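Local coordinates for fatty acid synthase 1, isoform A (Drosophila melanogaster, PDB 6FN6), which probably builds long-chain saturated fatty acids from acetyl-CoA and malonyl-CoA with NADPH, the piece described being its dehydratase, enoylreductase and ketoreductase modifying region, at residues Val267-Leu275 with Ala428-Ala436; Asn373-Ser384 with Ser397-Glu408. One frame throughout, in Å; residues are numbered along the deposited sequence.

Contact 1 of 2, residues Val267-Leu275 with Ala428-Ala436; sequences VPNINTTDL and AVQEQSLGA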
loop_
_atom_site.group_PDB
_atom_site.type_symbol
_atom_site.label_atom_id
_atom_site.label_comp_id
_atom_site.label_asym_id
_atom_site.label_seq_id
_atom_site.Cartn_x
_atom_site.Cartn_y
_atom_site.Cartn_z
ATOM N N VAL A 267 -36.631 45.242 45.735
ATOM C CA VAL A 267 -37.431 46.118 44.893
ATOM C C VAL A 267 -38.509 46.777 45.745
ATOM O O VAL A 267 -39.410 46.095 46.236
ATOM C CB VAL A 267 -38.060 45.350 43.716
ATOM C CG1 VAL A 267 -38.891 46.285 42.841
ATOM C CG2 VAL A 267 -36.989 44.661 42.893
ATOM N N PRO A 268 -38.418 48.103 45.942
ATOM C CA PRO A 268 -39.487 48.780 46.684
ATOM C C PRO A 268 -40.839 48.620 45.997
ATOM O O PRO A 268 -40.886 48.606 44.765
ATOM C CB PRO A 268 -39.050 50.250 46.681
ATOM C CG PRO A 268 -37.591 50.229 46.404
ATOM C CD PRO A 268 -37.361 49.040 45.526
ATOM N N ASN A 269 -41.913 48.496 46.771
ATOM C CA ASN A 269 -43.254 48.476 46.203
ATOM C C ASN A 269 -43.431 49.720 45.341
ATOM O O ASN A 269 -43.999 49.664 44.249
ATOM C CB ASN A 269 -44.321 48.426 47.297
ATOM C CG ASN A 269 -44.279 47.138 48.107
ATOM O OD1 ASN A 269 -44.504 47.153 49.316
ATOM N ND2 ASN A 269 -44.018 46.018 47.441
ATOM N N ILE A 270 -42.948 50.846 45.852
ATOM C CA ILE A 270 -42.960 52.094 45.108
ATOM C C ILE A 270 -41.542 52.383 44.630
ATOM O O ILE A 270 -40.708 52.877 45.389
ATOM C CB ILE A 270 -43.515 53.259 45.955
ATOM C CG1 ILE A 270 -44.824 52.854 46.649
ATOM C CG2 ILE A 270 -43.721 54.491 45.088
ATOM C CD1 ILE A 270 -45.923 52.372 45.710
ATOM N N ASN A 271 -41.271 52.066 43.371
ATOM C CA ASN A 271 -39.933 52.229 42.818
ATOM C C ASN A 271 -39.958 53.279 41.713
ATOM O O ASN A 271 -40.573 53.076 40.667
ATOM C CB ASN A 271 -39.410 50.893 42.289
ATOM C CG ASN A 271 -37.910 50.896 42.065
ATOM O OD1 ASN A 271 -37.191 51.746 42.591
ATOM N ND2 ASN A 271 -37.428 49.926 41.298
ATOM N N THR A 272 -39.283 54.399 41.952
ATOM C CA THR A 272 -39.260 55.503 40.998
ATOM C C THR A 272 -38.023 55.443 40.112
ATOM O O THR A 272 -37.749 56.371 39.350
ATOM C CB THR A 272 -39.285 56.864 41.713
ATOM O OG1 THR A 272 -38.121 56.993 42.539
ATOM C CG2 THR A 272 -40.538 56.999 42.572
ATOM N N THR A 273 -37.276 54.350 40.221
ATOM C CA THR A 273 -36.100 54.140 39.387
ATOM C C THR A 273 -36.329 52.955 38.457
ATOM O O THR A 273 -36.758 51.885 38.890
ATOM C CB THR A 273 -34.839 53.891 40.232
ATOM O OG1 THR A 273 -34.649 54.977 41.147
ATOM C CG2 THR A 273 -33.610 53.762 39.338
ATOM N N ASP A 274 -36.041 53.152 37.175
ATOM C CA ASP A 274 -36.174 52.081 36.199
ATOM C C ASP A 274 -35.292 50.907 36.607
ATOM O O ASP A 274 -34.201 51.091 37.142
ATOM C CB ASP A 274 -35.803 52.574 34.799
ATOM C CG ASP A 274 -36.795 53.580 34.254
ATOM O OD1 ASP A 274 -37.672 54.030 35.020
ATOM O OD2 ASP A 274 -36.689 53.933 33.061
ATOM N N LEU A 275 -35.782 49.699 36.363
ATOM C CA LEU A 275 -35.078 48.493 36.765
ATOM C C LEU A 275 -33.888 48.216 35.852
ATOM O O LEU A 275 -33.061 47.352 36.141
ATOM C CB LEU A 275 -36.036 47.299 36.768
ATOM C CG LEU A 275 -37.112 47.358 37.857
ATOM C CD1 LEU A 275 -38.221 46.341 37.599
ATOM C CD2 LEU A 275 -36.495 47.144 39.233
ATOM N N ALA A 428 -52.960 50.524 45.409
ATOM C CA ALA A 428 -51.779 50.302 44.593
ATOM C C ALA A 428 -50.755 49.514 45.398
ATOM O O ALA A 428 -50.095 50.051 46.288
ATOM C CB ALA A 428 -51.196 51.617 44.119
ATOM N N VAL A 429 -50.636 48.230 45.079
ATOM C CA VAL A 429 -49.704 47.352 45.765
ATOM C C VAL A 429 -48.282 47.736 45.386
ATOM O O VAL A 429 -47.413 47.846 46.250
ATOM C CB VAL A 429 -49.993 45.875 45.446
ATOM C CG1 VAL A 429 -48.896 44.975 46.005
ATOM C CG2 VAL A 429 -51.350 45.471 46.003
ATOM N N GLN A 430 -48.044 47.930 44.093
ATOM C CA GLN A 430 -46.732 48.353 43.620
ATOM C C GLN A 430 -46.852 49.457 42.578
ATOM O O GLN A 430 -47.841 49.536 41.849
ATOM C CB GLN A 430 -45.962 47.169 43.024
ATOM C CG GLN A 430 -45.428 46.189 44.059
ATOM C CD GLN A 430 -44.234 45.395 43.564
ATOM O OE1 GLN A 430 -43.339 45.059 44.341
ATOM N NE2 GLN A 430 -44.215 45.086 42.269
ATOM N N GLU A 431 -45.832 50.303 42.515
ATOM C CA GLU A 431 -45.719 51.309 41.468
ATOM C C GLU A 431 -44.299 51.334 40.928
ATOM O O GLU A 431 -43.372 51.765 41.613
ATOM C CB GLU A 431 -46.107 52.695 41.981
ATOM C CG GLU A 431 -47.597 52.885 42.186
ATOM C CD GLU A 431 -47.930 54.211 42.843
ATOM O OE1 GLU A 431 -47.011 55.040 43.018
ATOM O OE2 GLU A 431 -49.114 54.429 43.172
ATOM N N GLN A 432 -44.134 50.855 39.701
ATOM C CA GLN A 432 -42.826 50.820 39.066
ATOM C C GLN A 432 -42.792 51.770 37.879
ATOM O O GLN A 432 -43.646 51.713 36.992
ATOM C CB GLN A 432 -42.474 49.396 38.620
ATOM C CG GLN A 432 -41.190 49.291 37.796
ATOM C CD GLN A 432 -39.975 49.828 38.524
ATOM O OE1 GLN A 432 -39.570 49.293 39.558
ATOM N NE2 GLN A 432 -39.382 50.893 37.987
ATOM N N SER A 433 -41.804 52.655 37.878
ATOM C CA SER A 433 -41.652 53.628 36.809
ATOM C C SER A 433 -41.277 52.920 35.516
ATOM O O SER A 433 -40.562 51.916 35.531
ATOM C CB SER A 433 -40.587 54.666 37.166
ATOM O OG SER A 433 -39.319 54.054 37.321
ATOM N N LEU A 434 -41.780 53.442 34.403
ATOM C CA LEU A 434 -41.388 52.979 33.081
ATOM C C LEU A 434 -40.793 54.181 32.367
ATOM O O LEU A 434 -41.361 54.707 31.408
ATOM C CB LEU A 434 -42.584 52.408 32.316
ATOM C CG LEU A 434 -43.232 51.174 32.950
ATOM C CD1 LEU A 434 -44.500 50.775 32.212
ATOM C CD2 LEU A 434 -42.248 50.014 32.982
ATOM N N GLY A 435 -39.639 54.615 32.862
ATOM C CA GLY A 435 -39.069 55.881 32.457
ATOM C C GLY A 435 -39.843 56.954 33.185
ATOM O O GLY A 435 -40.340 56.727 34.288
ATOM N N ALA A 436 -39.944 58.127 32.578
ATOM C CA ALA A 436 -40.818 59.163 33.098
ATOM C C ALA A 436 -42.042 59.192 32.198
ATOM O O ALA A 436 -42.027 58.618 31.110
ATOM C CB ALA A 436 -40.123 60.506 33.134
#

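Contact 2 of 2, residues Asn373-Ser384 with Ser397-Glu408; sequences NCHFVFGIDVLS and SIRENGFLILEE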
loop_
_atom_site.group_PDB
_atom_site.type_symbol
_atom_site.label_atom_id
_atom_site.label_comp_id
_atom_site.label_asym_id
_atom_site.label_seq_id
_atom_site.Cartn_x
_atom_site.Cartn_y
_atom_site.Cartn_z
ATOM N N ASN A 373 -62.848 34.593 37.116
ATOM C CA ASN A 373 -61.809 34.102 38.021
ATOM C C ASN A 373 -60.410 34.061 37.411
ATOM O O ASN A 373 -59.815 32.991 37.271
ATOM C CB ASN A 373 -62.171 32.702 38.512
ATOM C CG ASN A 373 -63.465 32.679 39.296
ATOM O OD1 ASN A 373 -63.527 33.161 40.427
ATOM N ND2 ASN A 373 -64.509 32.114 38.698
ATOM N N CYS A 374 -59.889 35.230 37.060
ATOM C CA CYS A 374 -58.511 35.351 36.600
ATOM C C CYS A 374 -57.607 35.709 37.775
ATOM O O CYS A 374 -58.061 36.292 38.757
ATOM C CB CYS A 374 -58.398 36.409 35.504
ATOM S SG CYS A 374 -59.319 36.024 34.005
ATOM N N HIS A 375 -56.325 35.374 37.673
ATOM C CA HIS A 375 -55.360 35.782 38.686
ATOM C C HIS A 375 -54.911 37.219 38.439
ATOM O O HIS A 375 -54.544 37.932 39.373
ATOM C CB HIS A 375 -54.146 34.850 38.704
ATOM C CG HIS A 375 -54.396 33.544 39.390
ATOM N ND1 HIS A 375 -54.987 32.471 38.761
ATOM C CD2 HIS A 375 -54.130 33.137 40.654
ATOM C CE1 HIS A 375 -55.076 31.459 39.606
ATOM N NE2 HIS A 375 -54.563 31.838 40.763
ATOM N N PHE A 376 -54.933 37.642 37.179
ATOM C CA PHE A 376 -54.591 39.017 36.845
ATOM C C PHE A 376 -55.191 39.458 35.517
ATOM O O PHE A 376 -55.598 38.636 34.697
ATOM C CB PHE A 376 -53.070 39.200 36.813
ATOM C CG PHE A 376 -52.386 38.476 35.682
ATOM C CD1 PHE A 376 -52.313 39.041 34.419
ATOM C CD2 PHE A 376 -51.800 37.238 35.890
ATOM C CE1 PHE A 376 -51.683 38.379 33.382
ATOM C CE2 PHE A 376 -51.167 36.571 34.856
ATOM C CZ PHE A 376 -51.105 37.144 33.602
ATOM N N VAL A 377 -55.244 40.772 35.327
ATOM C CA VAL A 377 -55.670 41.369 34.072
ATOM C C VAL A 377 -54.675 42.464 33.722
ATOM O O VAL A 377 -54.424 43.361 34.528
ATOM C CB VAL A 377 -57.106 41.925 34.158
ATOM C CG1 VAL A 377 -57.489 42.630 32.863
ATOM C CG2 VAL A 377 -58.088 40.812 34.461
ATOM N N PHE A 378 -54.100 42.384 32.528
ATOM C CA PHE A 378 -53.187 43.416 32.062
ATOM C C PHE A 378 -53.908 44.382 31.129
ATOM O O PHE A 378 -54.733 43.972 30.313
ATOM C CB PHE A 378 -51.980 42.803 31.352
ATOM C CG PHE A 378 -51.020 43.824 30.814
ATOM C CD1 PHE A 378 -50.060 44.393 31.633
ATOM C CD2 PHE A 378 -51.085 44.225 29.487
ATOM C CE1 PHE A 378 -49.179 45.336 31.140
ATOM C CE2 PHE A 378 -50.206 45.167 28.989
ATOM C CZ PHE A 378 -49.252 45.724 29.816
ATOM N N GLY A 379 -53.597 45.666 31.265
ATOM C CA GLY A 379 -54.198 46.691 30.432
ATOM C C GLY A 379 -53.354 47.949 30.371
ATOM O O GLY A 379 -52.563 48.218 31.275
ATOM N N ILE A 380 -53.516 48.717 29.300
ATOM C CA ILE A 380 -52.788 49.967 29.138
ATOM C C ILE A 380 -53.786 51.112 29.055
ATOM O O ILE A 380 -54.747 51.054 28.289
ATOM C CB ILE A 380 -51.871 49.936 27.894
ATOM C CG1 ILE A 380 -50.924 48.731 27.965
ATOM C CG2 ILE A 380 -51.095 51.253 27.770
ATOM C CD1 ILE A 380 -49.932 48.636 26.824
ATOM N N ASP A 381 -53.553 52.145 29.856
ATOM C CA ASP A 381 -54.390 53.339 29.844
ATOM C C ASP A 381 -55.832 53.013 30.229
ATOM O O ASP A 381 -56.775 53.535 29.636
ATOM C CB ASP A 381 -54.344 54.001 28.465
ATOM C CG ASP A 381 -52.938 54.390 28.055
ATOM O OD1 ASP A 381 -52.104 54.636 28.953
ATOM O OD2 ASP A 381 -52.663 54.451 26.837
ATOM N N VAL A 382 -55.994 52.160 31.234
ATOM C CA VAL A 382 -57.316 51.770 31.704
ATOM C C VAL A 382 -57.891 52.879 32.580
ATOM O O VAL A 382 -59.091 53.151 32.545
ATOM C CB VAL A 382 -57.260 50.430 32.462
ATOM C CG1 VAL A 382 -58.633 50.060 33.020
ATOM C CG2 VAL A 382 -56.738 49.331 31.554
ATOM N N LEU A 383 -57.030 53.511 33.369
ATOM C CA LEU A 383 -57.447 54.602 34.241
ATOM C C LEU A 383 -57.499 55.919 33.469
ATOM O O LEU A 383 -58.009 56.922 33.967
ATOM C CB LEU A 383 -56.498 54.724 35.433
ATOM C CG LEU A 383 -56.282 53.442 36.240
ATOM C CD1 LEU A 383 -55.255 53.671 37.338
ATOM C CD2 LEU A 383 -57.595 52.932 36.834
ATOM N N SER A 384 -56.958 55.909 32.255
ATOM C CA SER A 384 -56.962 57.084 31.388
ATOM C C SER A 384 -58.305 57.247 30.685
ATOM O O SER A 384 -58.761 58.366 30.450
ATOM C CB SER A 384 -55.842 56.985 30.354
ATOM O OG SER A 384 -54.579 56.877 30.986
ATOM N N SER A 397 -63.681 40.456 36.458
ATOM C CA SER A 397 -63.072 39.329 35.759
ATOM C C SER A 397 -62.060 38.571 36.615
ATOM O O SER A 397 -61.765 37.407 36.345
ATOM C CB SER A 397 -62.394 39.810 34.476
ATOM O OG SER A 397 -63.308 40.510 33.650
ATOM N N ILE A 398 -61.527 39.226 37.641
ATOM C CA ILE A 398 -60.535 38.595 38.506
ATOM C C ILE A 398 -61.211 37.952 39.708
ATOM O O ILE A 398 -62.304 38.357 40.111
ATOM C CB ILE A 398 -59.473 39.608 38.975
ATOM C CG1 ILE A 398 -60.137 40.802 39.671
ATOM C CG2 ILE A 398 -58.625 40.069 37.800
ATOM C CD1 ILE A 398 -59.185 41.637 40.502
ATOM N N ARG A 399 -60.555 36.952 40.284
ATOM C CA ARG A 399 -61.002 36.402 41.553
ATOM C C ARG A 399 -60.778 37.454 42.638
ATOM O O ARG A 399 -60.035 38.413 42.433
ATOM C CB ARG A 399 -60.283 35.088 41.877
ATOM C CG ARG A 399 -58.770 35.142 41.848
ATOM C CD ARG A 399 -58.191 33.739 41.988
ATOM N NE ARG A 399 -58.523 32.895 40.841
ATOM C CZ ARG A 399 -58.526 31.564 40.858
ATOM N NH1 ARG A 399 -58.842 30.889 39.761
ATOM N NH2 ARG A 399 -58.223 30.903 41.967
ATOM N N GLU A 400 -61.422 37.268 43.786
ATOM C CA GLU A 400 -61.448 38.285 44.837
ATOM C C GLU A 400 -60.056 38.803 45.197
ATOM O O GLU A 400 -59.867 40.006 45.378
ATOM C CB GLU A 400 -62.125 37.722 46.090
ATOM C CG GLU A 400 -62.547 38.775 47.107
ATOM C CD GLU A 400 -63.662 39.670 46.596
ATOM O OE1 GLU A 400 -64.186 39.403 45.493
ATOM O OE2 GLU A 400 -64.017 40.641 47.299
ATOM N N ASN A 401 -59.087 37.900 45.307
ATOM C CA ASN A 401 -57.719 38.282 45.649
ATOM C C ASN A 401 -56.836 38.472 44.409
ATOM O O ASN A 401 -55.608 38.476 44.508
ATOM C CB ASN A 401 -57.098 37.238 46.581
ATOM C CG ASN A 401 -57.203 35.829 46.034
ATOM O OD1 ASN A 401 -57.417 35.626 44.840
ATOM N ND2 ASN A 401 -57.053 34.844 46.911
ATOM N N GLY A 402 -57.463 38.634 43.248
ATOM C CA GLY A 402 -56.731 38.802 42.006
ATOM C C GLY A 402 -56.057 40.156 41.899
ATOM O O GLY A 402 -56.290 41.040 42.722
ATOM N N PHE A 403 -55.218 40.321 40.881
ATOM C CA PHE A 403 -54.468 41.560 40.703
ATOM C C PHE A 403 -54.850 42.284 39.415
ATOM O O PHE A 403 -55.509 41.720 38.542
ATOM C CB PHE A 403 -52.967 41.277 40.702
ATOM C CG PHE A 403 -52.432 40.841 42.035
ATOM C CD1 PHE A 403 -52.478 39.509 42.414
ATOM C CD2 PHE A 403 -51.886 41.762 42.913
ATOM C CE1 PHE A 403 -51.986 39.103 43.639
ATOM C CE2 PHE A 403 -51.394 41.364 44.140
ATOM C CZ PHE A 403 -51.443 40.032 44.504
ATOM N N LEU A 404 -54.447 43.548 39.319
ATOM C CA LEU A 404 -54.559 44.303 38.078
ATOM C C LEU A 404 -53.194 44.864 37.702
ATOM O O LEU A 404 -52.593 45.618 38.467
ATOM C CB LEU A 404 -55.566 45.447 38.212
ATOM C CG LEU A 404 -57.031 45.108 38.486
ATOM C CD1 LEU A 404 -57.825 46.393 38.641
ATOM C CD2 LEU A 404 -57.619 44.246 37.383
ATOM N N ILE A 405 -52.702 44.489 36.528
ATOM C CA ILE A 405 -51.456 45.041 36.018
ATOM C C ILE A 405 -51.817 46.145 35.034
ATOM O O ILE A 405 -52.242 45.874 33.912
ATOM C CB ILE A 405 -50.572 43.967 35.354
ATOM C CG1 ILE A 405 -50.432 42.744 36.267
ATOM C CG2 ILE A 405 -49.202 44.546 35.037
ATOM C CD1 ILE A 405 -49.697 41.583 35.629
ATOM N N LEU A 406 -51.658 47.392 35.463
ATOM C CA LEU A 406 -52.073 48.530 34.653
ATOM C C LEU A 406 -50.891 49.425 34.297
ATOM O O LEU A 406 -50.267 50.023 35.173
ATOM C CB LEU A 406 -53.139 49.343 35.392
ATOM C CG LEU A 406 -54.346 48.551 35.904
ATOM C CD1 LEU A 406 -55.247 49.434 36.748
ATOM C CD2 LEU A 406 -55.128 47.937 34.753
ATOM N N GLU A 407 -50.582 49.504 33.007
ATOM C CA GLU A 407 -49.580 50.443 32.521
ATOM C C GLU A 407 -50.283 51.759 32.228
ATOM O O GLU A 407 -51.236 51.805 31.450
ATOM C CB GLU A 407 -48.865 49.906 31.277
ATOM C CG GLU A 407 -47.981 50.929 30.571
ATOM C CD GLU A 407 -47.122 50.320 29.468
ATOM O OE1 GLU A 407 -46.890 49.092 29.493
ATOM O OE2 GLU A 407 -46.681 51.073 28.573
ATOM N N GLU A 408 -49.812 52.828 32.857
ATOM C CA GLU A 408 -50.459 54.128 32.740
ATOM C C GLU A 408 -49.445 55.218 32.432
ATOM O O GLU A 408 -48.242 55.024 32.603
ATOM C CB GLU A 408 -51.199 54.471 34.039
ATOM C CG GLU A 408 -52.263 53.465 34.447
ATOM C CD GLU A 408 -53.494 53.522 33.569
ATOM O OE1 GLU A 408 -53.785 54.606 33.020
ATOM O OE2 GLU A 408 -54.171 52.484 33.429
#

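Contact 1 of 2, residues Val267-Leu275 with Ala428-Ala436
The amides of Asn-271 and Gln-432 meet almost perpendicularly, planes 89° apart. Asn-271 ND2 sits 2.8 Å from Gln-432 OE1, in the plane of that carbonyl and on a lone pair. At the other end of the same amide, Gln-432 NE2 gives one in-plane bond to its neighbour Ser-433 O and another, 2.9 Å long, to Thr-273 O, which it reaches from above the Thr-273 carbonyl plane. Leu-275 covers the oxygen, its CG 3.6 Å from Gln-432 OE1. The bend at chi2 (58°) swings this amide across to the 267-275 side, and three bonds then fix its rotation. Further along, Asp-274 OD1 lies 2.8 Å from Ser-433 OG, which meets it nearly along the C-O axis. A second donor, Gly-435 N, reaches Asp-274 OD1 on the syn side at 3.0 Å. On the face opposite Gln-432, Ile-270 CD1 rests 3.7 Å from Glu-431 CB, while the Glu-431 carboxylate turns to Arg-418 and Tyr-413. The strands run parallel, joined by backbone bonds from Glu-431 N to Asn-269 O, Asn-271 N to Glu-431 O and Ser-433 N to Asn-271 O. Short strand 270-271 thus forms an outer edge of a mixed sheet, beside a strand with a classic beta bulge where Val-429 and Gln-430 face Leu-442.

Contact 2 of 2, residues Asn373-Ser384 with Ser397-Glu408
Arg-399 runs along the backbone carbonyls of Cys-374 and Asn-373 before lying flat on His-375. Its CB passes Cys-374 O, and CG comes closer, 3.4 Å from Cys-374 O. A bend at chi3 (65°) then carries NE over the rim of the His-375 ring. Arg-399 CZ stands 3.7 Å from His-375 CE1, with the guanidinium and ring planes only 19° apart: a stack. At the tip, NH1 makes a weak in-plane bond to Asn-373 O, and NH2 lies across the stack from His-375 NE2. His-375 ND1 is bonded to Lys-305 N, which limits how the ring can turn.

Past this corner the strands run parallel, with Ile-405 N bonded to Val-377 O and Glu-407 N to Gly-379 O. Ile-405 CG2 meets the edge of the Phe-378 ring in its plane, 3.5 Å from Phe-378 CD1. Where the 376-380 strand ends, the Glu-408 chain bends at chi2 (-73°) and brings its carboxylate to residues 382-384: Glu-408 OE2 accepts Leu-383 N at 3.0 Å, from above the carboxylate plane, and Glu-408 OE1 accepts Ser-384 OG at 3.2 Å. An alanine here has no carboxylate to offer, so Leu-383 N and Ser-384 OG would probably be left without this partner and the 382-384 segment freer to shift. Helix 389-395 links the two parallel strands, completing a beta-alpha-beta crossover.

Overall arrangement
Both contacts belong to one mixed sheet, with centres about 17 Å apart. Contact 1 pairs the short outermost strand 270-271 with 426-433; strand 438-445 comes next, antiparallel to its neighbours, and then the parallel pair of contact 2. Along the chain, contact 2 is nested inside the loop that contact 1 closes. They touch directly where Leu-434 CD1 packs 3.8 Å from Glu-407 CD. The strand order, 359-362, 334-341, 303-309, 374-380, 402-409, 438-445, 426-433, matches the class I methyltransferase fold, consistent with the pseudo-methyltransferase domain of animal fatty acid synthases. Neither contact lies near the predicted dehydratase residues His-24 and Asp-175.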